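Hydroquinone dioxygenase large subunit (Pseudomonas sp., PDB 4ZXA) forms, with a small subunit, an iron(II)-dependent cupin dioxygenase that probably opens the hydroquinone ring during bacterial breakdown of aromatic compounds. Local coordinates at residues 32-37 / 126-131; 249-254 / 302-307; 270-275 / 284-289. All coordinates share one frame; numbering follows the deposited sequence.

Contact 1 of 3, residues 32-37 / 126-131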
loop_
_atom_site.group_PDB
_atom_site.type_symbol
_atom_site.label_atom_id
_atom_site.label_comp_id
_atom_site.label_asym_id
_atom_site.label_seq_id
_atom_site.Cartn_x
_atom_site.Cartn_y
_atom_site.Cartn_z
ATOM N N PHE E 32 -16.438 2.235 16.120
ATOM C CA PHE E 32 -17.096 3.538 16.147
ATOM C C PHE E 32 -18.212 3.622 15.112
ATOM O O PHE E 32 -18.172 2.974 14.062
ATOM C CB PHE E 32 -16.086 4.684 15.950
ATOM C CG PHE E 32 -15.141 4.875 17.110
ATOM C CD1 PHE E 32 -13.985 4.112 17.223
ATOM C CD2 PHE E 32 -15.411 5.808 18.094
ATOM C CE1 PHE E 32 -13.114 4.283 18.297
ATOM C CE2 PHE E 32 -14.544 5.987 19.162
ATOM C CZ PHE E 32 -13.396 5.226 19.264
ATOM N N GLN E 33 -19.216 4.427 15.429
ATOM C CA GLN E 33 -20.324 4.661 14.528
ATOM C C GLN E 33 -20.348 6.133 14.167
ATOM O O GLN E 33 -20.215 7.008 15.033
ATOM C CB GLN E 33 -21.649 4.278 15.196
ATOM C CG GLN E 33 -22.847 4.295 14.247
ATOM C CD GLN E 33 -22.901 3.049 13.386
ATOM O OE1 GLN E 33 -22.448 1.985 13.805
ATOM N NE2 GLN E 33 -23.436 3.174 12.175
ATOM N N LEU E 34 -20.512 6.409 12.882
ATOM C CA LEU E 34 -20.630 7.777 12.413
ATOM C C LEU E 34 -21.700 7.733 11.356
ATOM O O LEU E 34 -21.486 7.179 10.282
ATOM C CB LEU E 34 -19.301 8.260 11.831
ATOM C CG LEU E 34 -19.221 9.702 11.334
ATOM C CD1 LEU E 34 -19.694 10.663 12.415
ATOM C CD2 LEU E 34 -17.797 10.038 10.908
ATOM N N GLY E 35 -22.869 8.285 11.670
ATOM C CA GLY E 35 -24.024 8.126 10.810
ATOM C C GLY E 35 -24.107 6.663 10.452
ATOM O O GLY E 35 -24.108 5.805 11.325
ATOM N N ALA E 36 -24.133 6.362 9.165
ATOM C CA ALA E 36 -24.349 4.989 8.737
ATOM C C ALA E 36 -23.058 4.200 8.586
ATOM O O ALA E 36 -23.102 3.032 8.187
ATOM C CB ALA E 36 -25.158 4.953 7.435
ATOM N N PHE E 37 -21.922 4.830 8.893
ATOM C CA PHE E 37 -20.621 4.168 8.780
ATOM C C PHE E 37 -20.270 3.448 10.072
ATOM O O PHE E 37 -20.522 3.949 11.157
ATOM C CB PHE E 37 -19.490 5.176 8.477
ATOM C CG PHE E 37 -19.490 5.702 7.077
ATOM C CD1 PHE E 37 -18.988 4.949 6.044
ATOM C CD2 PHE E 37 -19.977 6.963 6.796
ATOM C CE1 PHE E 37 -18.981 5.434 4.746
ATOM C CE2 PHE E 37 -19.975 7.446 5.508
ATOM C CZ PHE E 37 -19.474 6.675 4.483
ATOM N N MET E 126 -14.997 15.406 13.352
ATOM C CA MET E 126 -13.681 15.693 13.924
ATOM C C MET E 126 -13.518 15.032 15.287
ATOM O O MET E 126 -12.461 14.496 15.600
ATOM C CB MET E 126 -13.425 17.211 14.021
ATOM C CG MET E 126 -12.195 17.585 14.814
ATOM S SD MET E 126 -10.644 17.106 14.005
ATOM C CE MET E 126 -10.673 18.244 12.611
ATOM N N ALA E 127 -14.571 15.067 16.093
ATOM C CA ALA E 127 -14.536 14.468 17.424
ATOM C C ALA E 127 -14.409 12.958 17.306
ATOM O O ALA E 127 -13.599 12.332 17.995
ATOM C CB ALA E 127 -15.780 14.843 18.210
ATOM N N THR E 128 -15.210 12.380 16.417
ATOM C CA THR E 128 -15.117 10.956 16.141
ATOM C C THR E 128 -13.713 10.576 15.684
ATOM O O THR E 128 -13.129 9.617 16.195
ATOM C CB THR E 128 -16.134 10.518 15.073
ATOM O OG1 THR E 128 -17.438 10.975 15.445
ATOM C CG2 THR E 128 -16.139 9.003 14.925
ATOM N N PHE E 129 -13.163 11.327 14.732
ATOM C CA PHE E 129 -11.816 11.024 14.230
ATOM C C PHE E 129 -10.726 11.112 15.308
ATOM O O PHE E 129 -9.863 10.240 15.398
ATOM C CB PHE E 129 -11.454 11.898 13.021
ATOM C CG PHE E 129 -11.996 11.393 11.713
ATOM C CD1 PHE E 129 -13.074 10.509 11.679
ATOM C CD2 PHE E 129 -11.417 11.784 10.515
ATOM C CE1 PHE E 129 -13.572 10.038 10.469
ATOM C CE2 PHE E 129 -11.901 11.324 9.299
ATOM C CZ PHE E 129 -12.983 10.454 9.272
ATOM N N LYS E 130 -10.755 12.161 16.123
ATOM C CA LYS E 130 -9.761 12.291 17.193
ATOM C C LYS E 130 -9.868 11.110 18.131
ATOM O O LYS E 130 -8.868 10.598 18.619
ATOM C CB LYS E 130 -9.959 13.591 17.965
ATOM C CG LYS E 130 -9.613 14.843 17.159
ATOM C CD LYS E 130 -9.424 16.053 18.054
ATOM C CE LYS E 130 -8.943 17.247 17.251
ATOM N NZ LYS E 130 -8.411 18.351 18.109
ATOM N N ALA E 131 -11.103 10.670 18.366
ATOM C CA ALA E 131 -11.358 9.562 19.270
ATOM C C ALA E 131 -10.837 8.257 18.677
ATOM O O ALA E 131 -10.343 7.379 19.407
ATOM C CB ALA E 131 -12.858 9.459 19.593
HETATM O O HOH W 1 -19.556 9.188 16.435
#
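Strand 32-34 runs nearly antiparallel to helix 126-131, Phe32 and Leu34 facing it, with the two axes 9.7 Å apart at closest approach and their directions 162° apart. This is helix-on-sheet packing within the N-terminal part of the large subunit: the strand belongs to a β-hairpin whose type II' turn runs from Leu34 to Phe37. The second place of such a turn calls for a positive phi (47° here), which glycine adopts readily, and a nearly straight hydrogen bond from Gln33 NE2 to Gly35 O (2.8 Å) holds the turn. The ring of Phe32 reaches the small Ala131, CE2 lying 3.9 Å from its CB. Leu34, with CG anti to the backbone N (chi1 -178°), sends its two methyls to different helix residues: CD2 approaches the ring of Phe129 at CE1 (4.2 Å), while CD1 meets Thr128. Val18 packs on Phe32, and Phe120 and Leu100 touch Leu34, so apolar side chains suit these two buried places. Threonine suits position 128 because its hydroxyl can bond back to the helix, at Leu124 O, and still meet a water: Thr128 OG1 accepts from this water at 2.9 Å, and the water also donates to Gln33 O at 2.7 Å.

Contact 2 of 3, residues 249-254 / 302-307. With CD (cadmium ion), chain I.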
loop_
_atom_site.group_PDB
_atom_site.type_symbol
_atom_site.label_atom_id
_atom_site.label_comp_id
_atom_site.label_asym_id
_atom_site.label_seq_id
_atom_site.Cartn_x
_atom_site.Cartn_y
_atom_site.Cartn_z
ATOM N N GLU E 249 8.896 12.873 3.950
ATOM C CA GLU E 249 9.610 11.610 3.869
ATOM C C GLU E 249 8.643 10.506 3.462
ATOM O O GLU E 249 7.469 10.547 3.811
ATOM C CB GLU E 249 10.291 11.275 5.195
ATOM C CG GLU E 249 11.366 10.217 5.073
ATOM C CD GLU E 249 12.151 10.023 6.347
ATOM O OE1 GLU E 249 12.152 10.929 7.197
ATOM O OE2 GLU E 249 12.771 8.958 6.498
ATOM N N PHE E 250 9.147 9.508 2.745
ATOM C CA PHE E 250 8.312 8.418 2.262
ATOM C C PHE E 250 7.199 8.891 1.328
ATOM O O PHE E 250 7.452 9.580 0.345
ATOM C CB PHE E 250 7.720 7.646 3.444
ATOM C CG PHE E 250 7.190 6.293 3.081
ATOM C CD1 PHE E 250 7.902 5.458 2.243
ATOM C CD2 PHE E 250 5.977 5.853 3.579
ATOM C CE1 PHE E 250 7.416 4.214 1.909
ATOM C CE2 PHE E 250 5.489 4.611 3.246
ATOM C CZ PHE E 250 6.208 3.791 2.413
ATOM N N ILE E 251 5.972 8.483 1.621
ATOM C CA ILE E 251 4.831 8.798 0.772
ATOM C C ILE E 251 3.775 9.660 1.447
ATOM O O ILE E 251 3.379 9.385 2.572
ATOM C CB ILE E 251 4.130 7.504 0.301
ATOM C CG1 ILE E 251 5.151 6.487 -0.203
ATOM C CG2 ILE E 251 3.095 7.805 -0.767
ATOM C CD1 ILE E 251 4.567 5.126 -0.459
ATOM N N LEU E 252 3.317 10.698 0.754
ATOM C CA LEU E 252 2.163 11.476 1.224
ATOM C C LEU E 252 1.056 10.501 1.667
ATOM O O LEU E 252 0.593 9.678 0.884
ATOM C CB LEU E 252 1.645 12.392 0.108
ATOM C CG LEU E 252 0.438 13.276 0.449
ATOM C CD1 LEU E 252 0.772 14.297 1.544
ATOM C CD2 LEU E 252 -0.109 13.979 -0.796
ATOM N N PRO E 253 0.649 10.567 2.939
ATOM C CA PRO E 253 -0.269 9.560 3.491
ATOM C C PRO E 253 -1.676 9.503 2.839
ATOM O O PRO E 253 -2.467 8.636 3.186
ATOM C CB PRO E 253 -0.358 9.953 4.970
ATOM C CG PRO E 253 0.925 10.698 5.245
ATOM C CD PRO E 253 1.181 11.460 3.982
ATOM N N VAL E 254 -1.971 10.402 1.907
ATOM C CA VAL E 254 -3.230 10.389 1.186
ATOM C C VAL E 254 -2.930 10.744 -0.238
ATOM O O VAL E 254 -1.867 11.275 -0.519
ATOM C CB VAL E 254 -4.223 11.468 1.723
ATOM C CG1 VAL E 254 -4.652 11.142 3.135
ATOM C CG2 VAL E 254 -3.603 12.871 1.655
ATOM N N ARG E 302 -5.679 15.363 -9.258
ATOM C CA ARG E 302 -5.361 14.789 -7.956
ATOM C C ARG E 302 -3.916 14.302 -8.043
ATOM O O ARG E 302 -3.394 14.068 -9.142
ATOM C CB ARG E 302 -6.283 13.614 -7.659
ATOM C CG ARG E 302 -6.089 12.476 -8.631
ATOM C CD ARG E 302 -7.153 11.425 -8.468
ATOM N NE ARG E 302 -6.554 10.098 -8.419
ATOM C CZ ARG E 302 -7.243 8.961 -8.495
ATOM N NH1 ARG E 302 -8.565 8.991 -8.642
ATOM N NH2 ARG E 302 -6.604 7.793 -8.433
ATOM N N HIS E 303 -3.261 14.145 -6.903
ATOM C CA HIS E 303 -1.838 13.849 -6.918
ATOM C C HIS E 303 -1.368 13.262 -5.592
ATOM O O HIS E 303 -2.083 13.315 -4.602
ATOM C CB HIS E 303 -1.053 15.116 -7.262
ATOM C CG HIS E 303 -1.313 16.259 -6.325
ATOM N ND1 HIS E 303 -0.773 17.503 -6.515
ATOM C CD2 HIS E 303 -2.044 16.321 -5.191
ATOM C CE1 HIS E 303 -1.165 18.306 -5.530
ATOM N NE2 HIS E 303 -1.927 17.605 -4.717
ATOM N N GLN E 304 -0.169 12.692 -5.587
ATOM C CA GLN E 304 0.402 12.092 -4.390
ATOM C C GLN E 304 1.905 12.196 -4.563
ATOM O O GLN E 304 2.407 12.089 -5.685
ATOM C CB GLN E 304 -0.042 10.625 -4.254
ATOM C CG GLN E 304 0.334 9.967 -2.929
ATOM C CD GLN E 304 -0.324 8.602 -2.713
ATOM O OE1 GLN E 304 -0.600 7.870 -3.662
ATOM N NE2 GLN E 304 -0.581 8.261 -1.455
ATOM N N GLY E 305 2.631 12.434 -3.476
ATOM C CA GLY E 305 4.067 12.649 -3.567
ATOM C C GLY E 305 4.918 11.520 -3.007
ATOM O O GLY E 305 4.474 10.747 -2.152
ATOM N N TYR E 306 6.150 11.429 -3.497
ATOM C CA TYR E 306 7.097 10.427 -3.033
ATOM C C TYR E 306 8.427 11.101 -2.747
ATOM O O TYR E 306 8.974 11.809 -3.595
ATOM C CB TYR E 306 7.261 9.311 -4.074
ATOM C CG TYR E 306 5.973 8.563 -4.318
ATOM C CD1 TYR E 306 4.945 9.147 -5.048
ATOM C CD2 TYR E 306 5.773 7.289 -3.803
ATOM C CE1 TYR E 306 3.768 8.487 -5.273
ATOM C CE2 TYR E 306 4.591 6.616 -4.024
ATOM C CZ TYR E 306 3.584 7.228 -4.762
ATOM O OH TYR E 306 2.379 6.594 -4.998
ATOM N N SER E 307 8.932 10.919 -1.536
ATOM C CA SER E 307 10.160 11.597 -1.163
ATOM C C SER E 307 11.046 10.619 -0.430
ATOM O O SER E 307 10.817 10.319 0.740
ATOM C CB SER E 307 9.857 12.828 -0.304
ATOM O OG SER E 307 11.050 13.498 0.090
HETATM CD CD CD I . -3.124 18.993 -3.469
#
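A short antiparallel β-ladder in the metal-holding cupin barrel joins 249-254, where the chain turns a corner at Phe250, to strand 302-307. Phe250 and Ser307 form a hydrogen-bonded pair, with the bond from Ser307 N to Phe250 O the straighter and the return bond weak; Ile251 and Tyr306 form the next, non-hydrogen-bonded pair. There the branched Ile251 puts CG2 over one face of the Tyr306 ring, offset toward the rim, in a CH-pi contact 4.1 Å from the centroid, while its CG1 touches Tyr306 CD2 at 3.7 Å. Backbone pairing continues with Leu252 N donating to Gly305 O at 3.1 Å, and the side chain of Gln304 adds a second link to the same leucine. Its chain is extended, CG anti to the backbone N (chi1 -171°), and Gln304 NE2 donates to Leu252 O at 3.0 Å with the acceptor close to the amide plane; an extended amide suits this, since it can carry an N-H donor across to the carbonyl. Leu252 sets its CB 3.7 Å from Gly305 N. Leu252 and His303 both touch the bound 4-hydroxybenzonitrile. His256, Asn258 and Glu262 share the cadmium with His303, whose imidazole NE2 binds the ion at 2.2 Å.

Contact 3 of 3, residues 270-275 / 284-289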
loop_
_atom_site.group_PDB
_atom_site.type_symbol
_atom_site.label_atom_id
_atom_site.label_comp_id
_atom_site.label_asym_id
_atom_site.label_seq_id
_atom_site.Cartn_x
_atom_site.Cartn_y
_atom_site.Cartn_z
ATOM N N GLU E 270 14.620 16.142 -3.418
ATOM C CA GLU E 270 13.641 15.971 -4.483
ATOM C C GLU E 270 12.412 15.197 -4.045
ATOM O O GLU E 270 12.483 14.359 -3.150
ATOM C CB GLU E 270 14.268 15.314 -5.726
ATOM C CG GLU E 270 14.683 13.846 -5.554
ATOM C CD GLU E 270 15.165 13.193 -6.861
ATOM O OE1 GLU E 270 15.377 13.910 -7.864
ATOM O OE2 GLU E 270 15.339 11.953 -6.889
ATOM N N ILE E 271 11.293 15.496 -4.701
ATOM C CA ILE E 271 10.024 14.807 -4.505
ATOM C C ILE E 271 9.425 14.437 -5.864
ATOM O O ILE E 271 9.525 15.204 -6.837
ATOM C CB ILE E 271 9.004 15.701 -3.730
ATOM C CG1 ILE E 271 9.522 16.037 -2.320
ATOM C CG2 ILE E 271 7.633 15.026 -3.657
ATOM C CD1 ILE E 271 8.610 16.945 -1.517
ATOM N N VAL E 272 8.797 13.268 -5.942
ATOM C CA VAL E 272 8.099 12.897 -7.167
ATOM C C VAL E 272 6.571 12.909 -7.008
ATOM O O VAL E 272 6.008 12.291 -6.089
ATOM C CB VAL E 272 8.551 11.528 -7.696
ATOM C CG1 VAL E 272 7.695 11.114 -8.908
ATOM C CG2 VAL E 272 10.009 11.567 -8.052
ATOM N N TRP E 273 5.901 13.603 -7.924
ATOM C CA TRP E 273 4.448 13.674 -7.902
ATOM C C TRP E 273 3.772 12.910 -9.044
ATOM O O TRP E 273 4.040 13.172 -10.213
ATOM C CB TRP E 273 3.990 15.133 -7.889
ATOM C CG TRP E 273 4.347 15.843 -6.628
ATOM C CD1 TRP E 273 5.494 16.537 -6.384
ATOM C CD2 TRP E 273 3.567 15.924 -5.425
ATOM N NE1 TRP E 273 5.471 17.057 -5.118
ATOM C CE2 TRP E 273 4.301 16.695 -4.505
ATOM C CE3 TRP E 273 2.313 15.432 -5.045
ATOM C CZ2 TRP E 273 3.828 16.981 -3.221
ATOM C CZ3 TRP E 273 1.842 15.714 -3.766
ATOM C CH2 TRP E 273 2.599 16.472 -2.871
ATOM N N ASP E 274 2.913 11.953 -8.693
ATOM C CA ASP E 274 1.988 11.351 -9.649
ATOM C C ASP E 274 0.830 12.309 -9.822
ATOM O O ASP E 274 0.168 12.662 -8.842
ATOM C CB ASP E 274 1.419 10.041 -9.104
ATOM C CG ASP E 274 1.998 8.816 -9.781
ATOM O OD1 ASP E 274 3.155 8.872 -10.268
ATOM O OD2 ASP E 274 1.295 7.784 -9.817
ATOM N N VAL E 275 0.557 12.730 -11.047
ATOM C CA VAL E 275 -0.543 13.653 -11.255
ATOM C C VAL E 275 -1.559 13.086 -12.205
ATOM O O VAL E 275 -1.233 12.725 -13.335
ATOM C CB VAL E 275 -0.055 15.008 -11.769
ATOM C CG1 VAL E 275 -1.246 15.941 -12.007
ATOM C CG2 VAL E 275 0.953 15.607 -10.780
ATOM N N ARG E 284 -1.968 12.284 -16.017
ATOM C CA ARG E 284 -1.722 13.531 -16.724
ATOM C C ARG E 284 -0.223 13.815 -16.800
ATOM O O ARG E 284 0.303 14.205 -17.841
ATOM C CB ARG E 284 -2.451 14.679 -16.036
ATOM C CG ARG E 284 -3.957 14.540 -16.103
ATOM C CD ARG E 284 -4.469 14.828 -17.505
ATOM N NE ARG E 284 -5.043 16.167 -17.599
ATOM C CZ ARG E 284 -6.215 16.505 -17.063
ATOM N NH1 ARG E 284 -6.924 15.597 -16.399
ATOM N NH2 ARG E 284 -6.684 17.749 -17.179
ATOM N N ALA E 285 0.473 13.586 -15.697
ATOM C CA ALA E 285 1.882 13.912 -15.646
ATOM C C ALA E 285 2.590 13.228 -14.486
ATOM O O ALA E 285 1.964 12.820 -13.506
ATOM C CB ALA E 285 2.058 15.435 -15.581
ATOM N N ARG E 286 3.900 13.085 -14.625
ATOM C CA ARG E 286 4.760 12.636 -13.545
ATOM C C ARG E 286 5.824 13.706 -13.311
ATOM O O ARG E 286 6.726 13.886 -14.126
ATOM C CB ARG E 286 5.397 11.285 -13.878
ATOM C CG ARG E 286 6.092 10.637 -12.695
ATOM C CD ARG E 286 6.727 9.315 -13.075
ATOM N NE ARG E 286 7.097 8.516 -11.907
ATOM C CZ ARG E 286 8.336 8.420 -11.425
ATOM N NH1 ARG E 286 9.347 9.078 -12.005
ATOM N NH2 ARG E 286 8.565 7.654 -10.362
ATOM N N ILE E 287 5.702 14.435 -12.210
ATOM C CA ILE E 287 6.566 15.582 -11.958
ATOM C C ILE E 287 7.647 15.309 -10.905
ATOM O O ILE E 287 7.346 14.956 -9.771
ATOM C CB ILE E 287 5.743 16.817 -11.538
ATOM C CG1 ILE E 287 4.670 17.125 -12.578
ATOM C CG2 ILE E 287 6.639 18.038 -11.325
ATOM C CD1 ILE E 287 4.005 18.458 -12.339
ATOM N N THR E 288 8.908 15.485 -11.297
ATOM C CA THR E 288 10.027 15.347 -10.383
ATOM C C THR E 288 10.495 16.732 -9.990
ATOM O O THR E 288 10.911 17.510 -10.831
ATOM C CB THR E 288 11.191 14.605 -11.033
ATOM O OG1 THR E 288 10.750 13.323 -11.503
ATOM C CG2 THR E 288 12.328 14.424 -10.039
ATOM N N MET E 289 10.411 17.060 -8.711
ATOM C CA MET E 289 10.778 18.400 -8.283
ATOM C C MET E 289 12.102 18.374 -7.539
ATOM O O MET E 289 12.239 17.716 -6.500
ATOM C CB MET E 289 9.667 19.047 -7.442
ATOM C CG MET E 289 8.401 19.396 -8.242
ATOM S SD MET E 289 7.232 20.518 -7.410
ATOM C CE MET E 289 8.113 22.086 -7.426
#
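Val272 and Thr288 on one face, Trp273 and Ile287 on the other, face each other across an antiparallel β-hairpin of the cupin domain. The strands are tightly laced, Trp273 N donating almost straight to Ile287 O at 2.7 Å. Ile271, Trp273, Val275, Ala285, Ile287 and Met289 are apolar residues on the buried face, the Ala285 end of which also meets Tyr35 of the small subunit. With CG anti to its carbonyl carbon (chi1 -67°), the Trp273 indole turns its edge to Ile287 O, and its CD1 lies 4.5 Å from Met289 SD in an oblique Met-aromatic contact. The same indole touches the bound 4-hydroxybenzonitrile. The other face is more polar and more open, with Asp274 exposed to solvent. Arg286 stretches across Val272, whose CG1 sits over the centre of the flat guanidinium, 3.7 Å from CZ. Only the charged pair is loose: Asp274 OD1 stays 4.3 Å from Arg286 NE, beyond a salt bridge, though the opposite charges may still attract. Ala285 to Thr288 also pair with a strand of the small subunit, carrying the sheet across the interface. Near the turn a classic β-bulge sets two residues against Val275, whose O accepts from Arg284 N at 2.8 Å and Ala285 N at 3.0 Å.

In the fold
Contacts 2 and 3 share one sheet: strands 301-307 and 270-277 are neighbours in it, Tyr306 N lies 2.7 Å from Val272 O in a probable hydrogen bond, and contact 3 is nested in the loop that contact 2 closes. Contact 1 stands apart, its centre about 34 Å from that of contact 3 and on the opposite side of the chain's centre. It is buried, yet direct hydrogen bonds between its segments are absent; side-chain packing and a water join strand to helix. Contact 2, also buried and nearest the chain centre, combines backbone pairing with a metal ligand. Contact 3 is partly buried, with Asp274 and Arg286 on its more polar face.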